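Local atomic coordinates of extracellular subtilisin-like serine proteinase (Vibrio sp. PA-44, PDB entry 1SH7), a protein that probably cleaves peptide bonds within proteins as a cold-adapted, calcium-binding, secreted subtilisin-like serine endopeptidase, this chain being its protease domain. Residues A[12-17]-A[268-273]; A[25-30]-A[233-238]. All coordinates share one frame; numbering follows the deposited sequence.

In the fold
Two parts of the one loop between helix 6-11 and strand 32-37 are tied to the C-terminal part of the chain, each by its own chemistry. Contact 1 is partly buried and joins the calcium-binding loop 12-17 to the segment 268-273 through an arginine-on-tyrosine stack, with no direct hydrogen bond across it. Contact 2 lies at the surface, where loop 25-30 meets the last turn of helix 219-236 and a glutamine amide oxygen takes two backbone N-H groups. The same helix also borders contact 1, and the two sites touch: Tyr233 OH probably hydrogen-bonds Tyr270 O, 2.8 Å away. Arg252 serves both, its backbone O accepting from Arg14 NH1 and its side-chain NH1 salt-bridging Glu236 OE2.

Contact 1 (A[12-17]-A[268-273]); sequences DQRNLP and LLYSLA. With CA (calcium ion), chain E.
The ring of Tyr270 against the guanidinium of Arg14 carries this contact. The segment 268-273 first approaches at Leu269: one water donates to both Leu269 O and Gln13 O, linking the backbones without a direct bond. At Tyr270 the ring swings out toward the calcium loop, CG lying opposite the backbone N (chi1 -177°), and the guanidinium of Arg14 settles flat on one face. The planes differ by 12°, and Arg14 CZ stands 3.4 Å from the centroid of the Tyr270 ring, almost on its normal, so the stack is also a cation-pi interaction. A bend at chi2 (-59°) brings Arg14 CD over the same face, adding a CH-pi contact. Arg14 NH1 donates to Arg252 O and NH2 forms a salt bridge with Asp274, which together fix the rotation of the stacked group. Next comes Ser271, whose OG packs 3.6 Å from Asp12 CA. Leu272 then lays CD1 against the backbone of Asp12, 3.4 Å from Asp12 O.

The 12-17 loop also binds calcium: Asp12 OD2 ligates it at 2.4 Å and Gln13 OE1 at 2.3 Å, Asp9, Asp19 and Asn21 completing the protein ligands. Asp12 OD1 accepts from Asn23 N and from a water that is itself a calcium ligand. Gln13 NE2 donates to Asn15 O and Pro17 O, both close to the amide plane, which fixes the amide's rotation while OE1 faces the metal. The metal loop follows helix 6-11, while its partner leaves strand 267-268 and runs past helix 219-236, where Ser271 touches Val229, and helix 242-252, where Leu269 touches Leu249.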
loop_
_atom_site.group_PDB
_atom_site.type_symbol
_atom_site.label_atom_id
_atom_site.label_comp_id
_atom_site.label_asym_id
_atom_site.label_seq_id
_atom_site.Cartn_x
_atom_site.Cartn_y
_atom_site.Cartn_z
ATOM N N ASP A 12 12.337 -7.185 -4.881
ATOM C CA ASP A 12 13.409 -7.928 -4.192
ATOM C C ASP A 12 14.803 -7.827 -4.854
ATOM O O ASP A 12 15.672 -8.656 -4.560
ATOM C CB ASP A 12 13.042 -9.407 -4.050
ATOM C CG ASP A 12 13.229 -10.184 -5.355
ATOM O OD1 ASP A 12 13.355 -11.421 -5.319
ATOM O OD2 ASP A 12 13.277 -9.617 -6.472
ATOM N N GLN A 13 14.997 -6.833 -5.727
ATOM C CA GLN A 13 16.253 -6.643 -6.460
ATOM C C GLN A 13 16.449 -5.184 -6.805
ATOM O O GLN A 13 15.489 -4.394 -6.889
ATOM C CB GLN A 13 16.300 -7.537 -7.718
ATOM C CG GLN A 13 15.159 -7.298 -8.702
ATOM C CD GLN A 13 15.255 -8.260 -9.872
ATOM O OE1 GLN A 13 14.767 -9.380 -9.775
ATOM N NE2 GLN A 13 15.919 -7.842 -10.953
ATOM N N ARG A 14 17.717 -4.827 -6.965
ATOM C CA ARG A 14 18.131 -3.451 -7.181
ATOM C C ARG A 14 17.927 -3.018 -8.628
ATOM O O ARG A 14 17.418 -1.952 -8.885
ATOM C CB ARG A 14 19.612 -3.322 -6.792
ATOM C CG ARG A 14 19.882 -3.508 -5.294
ATOM C CD ARG A 14 19.140 -2.520 -4.444
ATOM N NE ARG A 14 19.483 -2.628 -3.017
ATOM C CZ ARG A 14 18.808 -1.994 -2.065
ATOM N NH1 ARG A 14 17.787 -1.235 -2.394
ATOM N NH2 ARG A 14 19.150 -2.106 -0.781
ATOM N N ASN A 15 18.331 -3.865 -9.583
ATOM C CA ASN A 15 18.449 -3.444 -10.968
ATOM C C ASN A 15 17.658 -4.324 -11.917
ATOM O O ASN A 15 17.397 -5.465 -11.634
ATOM C CB ASN A 15 19.917 -3.461 -11.405
ATOM C CG ASN A 15 20.704 -2.306 -10.852
ATOM O OD1 ASN A 15 20.325 -1.124 -11.000
ATOM N ND2 ASN A 15 21.778 -2.625 -10.180
ATOM N N LEU A 16 17.297 -3.800 -13.070
ATOM C CA LEU A 16 16.787 -4.669 -14.129
ATOM C C LEU A 16 18.018 -5.397 -14.713
ATOM O O LEU A 16 19.139 -4.918 -14.533
ATOM C CB LEU A 16 16.047 -3.867 -15.184
ATOM C CG LEU A 16 14.746 -3.193 -14.737
ATOM C CD1 LEU A 16 14.195 -2.219 -15.803
ATOM C CD2 LEU A 16 13.715 -4.221 -14.366
ATOM N N PRO A 17 17.843 -6.530 -15.387
ATOM C CA PRO A 17 16.536 -7.123 -15.718
ATOM C C PRO A 17 15.865 -7.890 -14.588
ATOM O O PRO A 17 16.536 -8.317 -13.638
ATOM C CB PRO A 17 16.902 -8.118 -16.841
ATOM C CG PRO A 17 18.256 -8.590 -16.467
ATOM C CD PRO A 17 18.959 -7.364 -15.898
ATOM N N LEU A 268 12.911 3.711 -5.237
ATOM C CA LEU A 268 12.030 2.637 -5.618
ATOM C C LEU A 268 11.989 1.582 -4.495
ATOM O O LEU A 268 13.028 1.195 -3.916
ATOM C CB LEU A 268 12.540 2.007 -6.919
ATOM C CG LEU A 268 11.766 0.835 -7.519
ATOM C CD1 LEU A 268 10.415 1.300 -7.972
ATOM C CD2 LEU A 268 12.547 0.169 -8.651
ATOM N N LEU A 269 10.796 1.085 -4.223
ATOM C CA LEU A 269 10.573 0.106 -3.145
ATOM C C LEU A 269 11.457 -1.102 -3.267
ATOM O O LEU A 269 11.622 -1.654 -4.352
ATOM C CB LEU A 269 9.133 -0.364 -3.212
ATOM C CG LEU A 269 8.282 -0.788 -2.017
ATOM C CD1 LEU A 269 7.388 -1.963 -2.314
ATOM C CD2 LEU A 269 8.921 -0.849 -0.643
ATOM N N TYR A 270 12.011 -1.513 -2.123
ATOM C CA TYR A 270 12.855 -2.678 -1.978
ATOM C C TYR A 270 12.420 -3.406 -0.714
ATOM O O TYR A 270 12.254 -2.794 0.325
ATOM C CB TYR A 270 14.322 -2.254 -1.886
ATOM C CG TYR A 270 15.343 -3.356 -1.806
ATOM C CD1 TYR A 270 15.685 -4.115 -2.926
ATOM C CD2 TYR A 270 16.034 -3.602 -0.609
ATOM C CE1 TYR A 270 16.688 -5.097 -2.854
ATOM C CE2 TYR A 270 17.008 -4.566 -0.535
ATOM C CZ TYR A 270 17.339 -5.321 -1.675
ATOM O OH TYR A 270 18.327 -6.279 -1.587
ATOM N N SER A 271 12.251 -4.716 -0.825
ATOM C CA SER A 271 11.512 -5.492 0.166
ATOM C C SER A 271 12.411 -6.163 1.215
ATOM O O SER A 271 11.898 -6.701 2.196
ATOM C CB SER A 271 10.715 -6.582 -0.541
ATOM O OG SER A 271 11.578 -7.552 -1.142
ATOM N N LEU A 272 13.719 -6.142 0.966
ATOM C CA LEU A 272 14.687 -6.934 1.702
ATOM C C LEU A 272 15.472 -6.099 2.708
ATOM O O LEU A 272 15.555 -4.883 2.581
ATOM C CB LEU A 272 15.649 -7.604 0.719
ATOM C CG LEU A 272 15.042 -8.509 -0.363
ATOM C CD1 LEU A 272 16.140 -9.133 -1.269
ATOM C CD2 LEU A 272 14.202 -9.591 0.317
ATOM N N ALA A 273 16.073 -6.768 3.687
ATOM C CA ALA A 273 16.670 -6.084 4.826
ATOM C C ALA A 273 18.128 -5.688 4.596
ATOM O O ALA A 273 19.016 -6.203 5.278
ATOM C CB ALA A 273 16.561 -6.969 6.090
HETATM CA CA CA E . 13.267 -10.631 -8.590
HETATM O O HOH W 1 15.109 -11.607 -7.599
HETATM O O HOH W 2 13.973 -2.025 -5.744
HETATM O O HOH W 3 21.306 -4.862 -1.984
#

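Contact 2 (A[25-30]-A[233-238]); sequences NFDGFG and YLQENN
An Asx turn in the loop leading to strand 32-37 docks here on the C-terminal turn of helix 219-236, a surface junction of the subtilase domain. Asp27 OD2 accepts from Phe29 N, and the turn presents its backbone N-H groups to Gln235. That side chain runs fully extended from the helix, with CG opposite its own backbone N (chi1 -175°), to bring OE1 up to two successive backbone N-H groups. Asp27 N reaches Gln235 OE1 at 2.8 Å in the carbonyl plane, whereas Gly28 N, 2.9 Å from Gln235 OE1, comes from above that plane.

Beside this polar grip, Phe26 turns the edge of its ring to the Gln235 amide, the two planes nearly perpendicular at 79°. One ring face receives the aliphatic part of Glu236: CB of Glu236 lies 3.8 Å from the centroid of the Phe26 ring, a CH-pi contact, while its carboxylate continues to a salt bridge with Arg252. On the other side of the glutamine, Gln235 CG packs 3.3 Å from Phe29 O. A water joins the remaining amide group to the turn, accepting from Gln235 NE2 and donating to Asp27 OD2 at 2.8 Å.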
loop_
_atom_site.group_PDB
_atom_site.type_symbol
_atom_site.label_atom_id
_atom_site.label_comp_id
_atom_site.label_asym_id
_atom_site.label_seq_id
_atom_site.Cartn_x
_atom_site.Cartn_y
_atom_site.Cartn_z
ATOM N N ASN A 25 12.386 -13.150 3.071
ATOM C CA ASN A 25 12.899 -13.644 4.348
ATOM C C ASN A 25 11.838 -13.588 5.467
ATOM O O ASN A 25 12.005 -14.143 6.550
ATOM C CB ASN A 25 14.095 -12.809 4.712
ATOM C CG ASN A 25 15.264 -13.037 3.794
ATOM O OD1 ASN A 25 15.873 -12.084 3.278
ATOM N ND2 ASN A 25 15.596 -14.286 3.588
ATOM N N PHE A 26 10.743 -12.894 5.183
ATOM C CA PHE A 26 9.647 -12.697 6.115
ATOM C C PHE A 26 8.365 -12.815 5.306
ATOM O O PHE A 26 8.388 -12.746 4.077
ATOM C CB PHE A 26 9.722 -11.322 6.802
ATOM C CG PHE A 26 10.956 -11.135 7.619
ATOM C CD1 PHE A 26 12.111 -10.655 7.048
ATOM C CD2 PHE A 26 10.975 -11.484 8.948
ATOM C CE1 PHE A 26 13.275 -10.494 7.810
ATOM C CE2 PHE A 26 12.152 -11.355 9.700
ATOM C CZ PHE A 26 13.297 -10.885 9.122
ATOM N N ASP A 27 7.253 -12.988 5.995
ATOM C CA ASP A 27 5.943 -13.063 5.323
ATOM C C ASP A 27 4.782 -12.303 6.018
ATOM O O ASP A 27 3.652 -12.455 5.631
ATOM C CB ASP A 27 5.549 -14.532 5.097
ATOM C CG ASP A 27 5.441 -15.307 6.379
ATOM O OD1 ASP A 27 5.323 -16.561 6.304
ATOM O OD2 ASP A 27 5.471 -14.765 7.511
ATOM N N GLY A 28 5.061 -11.494 7.029
ATOM C CA GLY A 28 4.019 -10.685 7.659
ATOM C C GLY A 28 3.330 -11.421 8.777
ATOM O O GLY A 28 2.376 -10.918 9.375
ATOM N N PHE A 29 3.827 -12.614 9.088
ATOM C CA PHE A 29 3.305 -13.368 10.235
ATOM C C PHE A 29 3.278 -12.494 11.519
ATOM O O PHE A 29 4.244 -11.831 11.867
ATOM C CB PHE A 29 4.044 -14.689 10.488
ATOM C CG PHE A 29 3.402 -15.489 11.589
ATOM C CD1 PHE A 29 2.221 -16.180 11.344
ATOM C CD2 PHE A 29 3.906 -15.441 12.891
ATOM C CE1 PHE A 29 1.562 -16.871 12.381
ATOM C CE2 PHE A 29 3.264 -16.140 13.935
ATOM C CZ PHE A 29 2.088 -16.848 13.668
ATOM N N GLY A 30 2.130 -12.467 12.170
ATOM C CA GLY A 30 1.941 -11.669 13.375
ATOM C C GLY A 30 1.731 -10.183 13.154
ATOM O O GLY A 30 1.794 -9.422 14.105
ATOM N N TYR A 233 8.749 -5.628 7.267
ATOM C CA TYR A 233 9.615 -4.917 8.191
ATOM C C TYR A 233 9.101 -5.013 9.635
ATOM O O TYR A 233 9.916 -5.059 10.594
ATOM C CB TYR A 233 9.725 -3.425 7.826
ATOM C CG TYR A 233 10.485 -3.065 6.550
ATOM C CD1 TYR A 233 10.916 -4.031 5.653
ATOM C CD2 TYR A 233 10.710 -1.719 6.217
ATOM C CE1 TYR A 233 11.605 -3.678 4.477
ATOM C CE2 TYR A 233 11.388 -1.360 5.030
ATOM C CZ TYR A 233 11.831 -2.349 4.181
ATOM O OH TYR A 233 12.482 -1.997 3.000
ATOM N N LEU A 234 7.777 -5.019 9.786
ATOM C CA LEU A 234 7.145 -5.136 11.092
ATOM C C LEU A 234 7.293 -6.545 11.664
ATOM O O LEU A 234 7.373 -6.730 12.904
ATOM C CB LEU A 234 5.678 -4.714 11.047
ATOM C CG LEU A 234 5.495 -3.180 10.948
ATOM C CD1 LEU A 234 4.117 -2.804 10.422
ATOM C CD2 LEU A 234 5.738 -2.610 12.314
ATOM N N GLN A 235 7.345 -7.550 10.798
ATOM C CA GLN A 235 7.571 -8.903 11.314
ATOM C C GLN A 235 9.007 -8.986 11.845
ATOM O O GLN A 235 9.240 -9.482 12.954
ATOM C CB GLN A 235 7.297 -10.012 10.296
ATOM C CG GLN A 235 7.427 -11.400 10.935
ATOM C CD GLN A 235 7.453 -12.571 9.943
ATOM O OE1 GLN A 235 7.284 -12.389 8.745
ATOM N NE2 GLN A 235 7.659 -13.787 10.468
ATOM N N GLU A 236 9.942 -8.470 11.045
ATOM C CA GLU A 236 11.372 -8.360 11.390
ATOM C C GLU A 236 11.603 -7.595 12.709
ATOM O O GLU A 236 12.472 -7.952 13.519
ATOM C CB GLU A 236 12.108 -7.674 10.230
ATOM C CG GLU A 236 13.606 -7.461 10.392
ATOM C CD GLU A 236 14.203 -6.539 9.330
ATOM O OE1 GLU A 236 15.432 -6.299 9.378
ATOM O OE2 GLU A 236 13.468 -6.031 8.438
ATOM N N ASN A 237 10.859 -6.505 12.871
ATOM C CA ASN A 237 10.947 -5.629 14.034
ATOM C C ASN A 237 9.541 -5.163 14.436
ATOM O O ASN A 237 9.041 -4.163 13.921
ATOM C CB ASN A 237 11.848 -4.441 13.726
ATOM C CG ASN A 237 12.228 -3.641 14.975
ATOM O OD1 ASN A 237 11.500 -3.632 16.003
ATOM N ND2 ASN A 237 13.348 -2.906 14.876
ATOM N N ASN A 238 8.902 -5.915 15.342
ATOM C CA ASN A 238 7.546 -5.617 15.801
ATOM C C ASN A 238 7.370 -4.190 16.351
ATOM O O ASN A 238 6.255 -3.645 16.334
ATOM C CB ASN A 238 7.122 -6.589 16.921
ATOM C CG ASN A 238 6.721 -7.994 16.434
ATOM O OD1 ASN A 238 6.307 -8.796 17.269
ATOM N ND2 ASN A 238 6.826 -8.297 15.122
HETATM O O HOH W 4 7.223 -16.349 9.037
HETATM O O HOH W 5 5.644 -10.950 14.152
#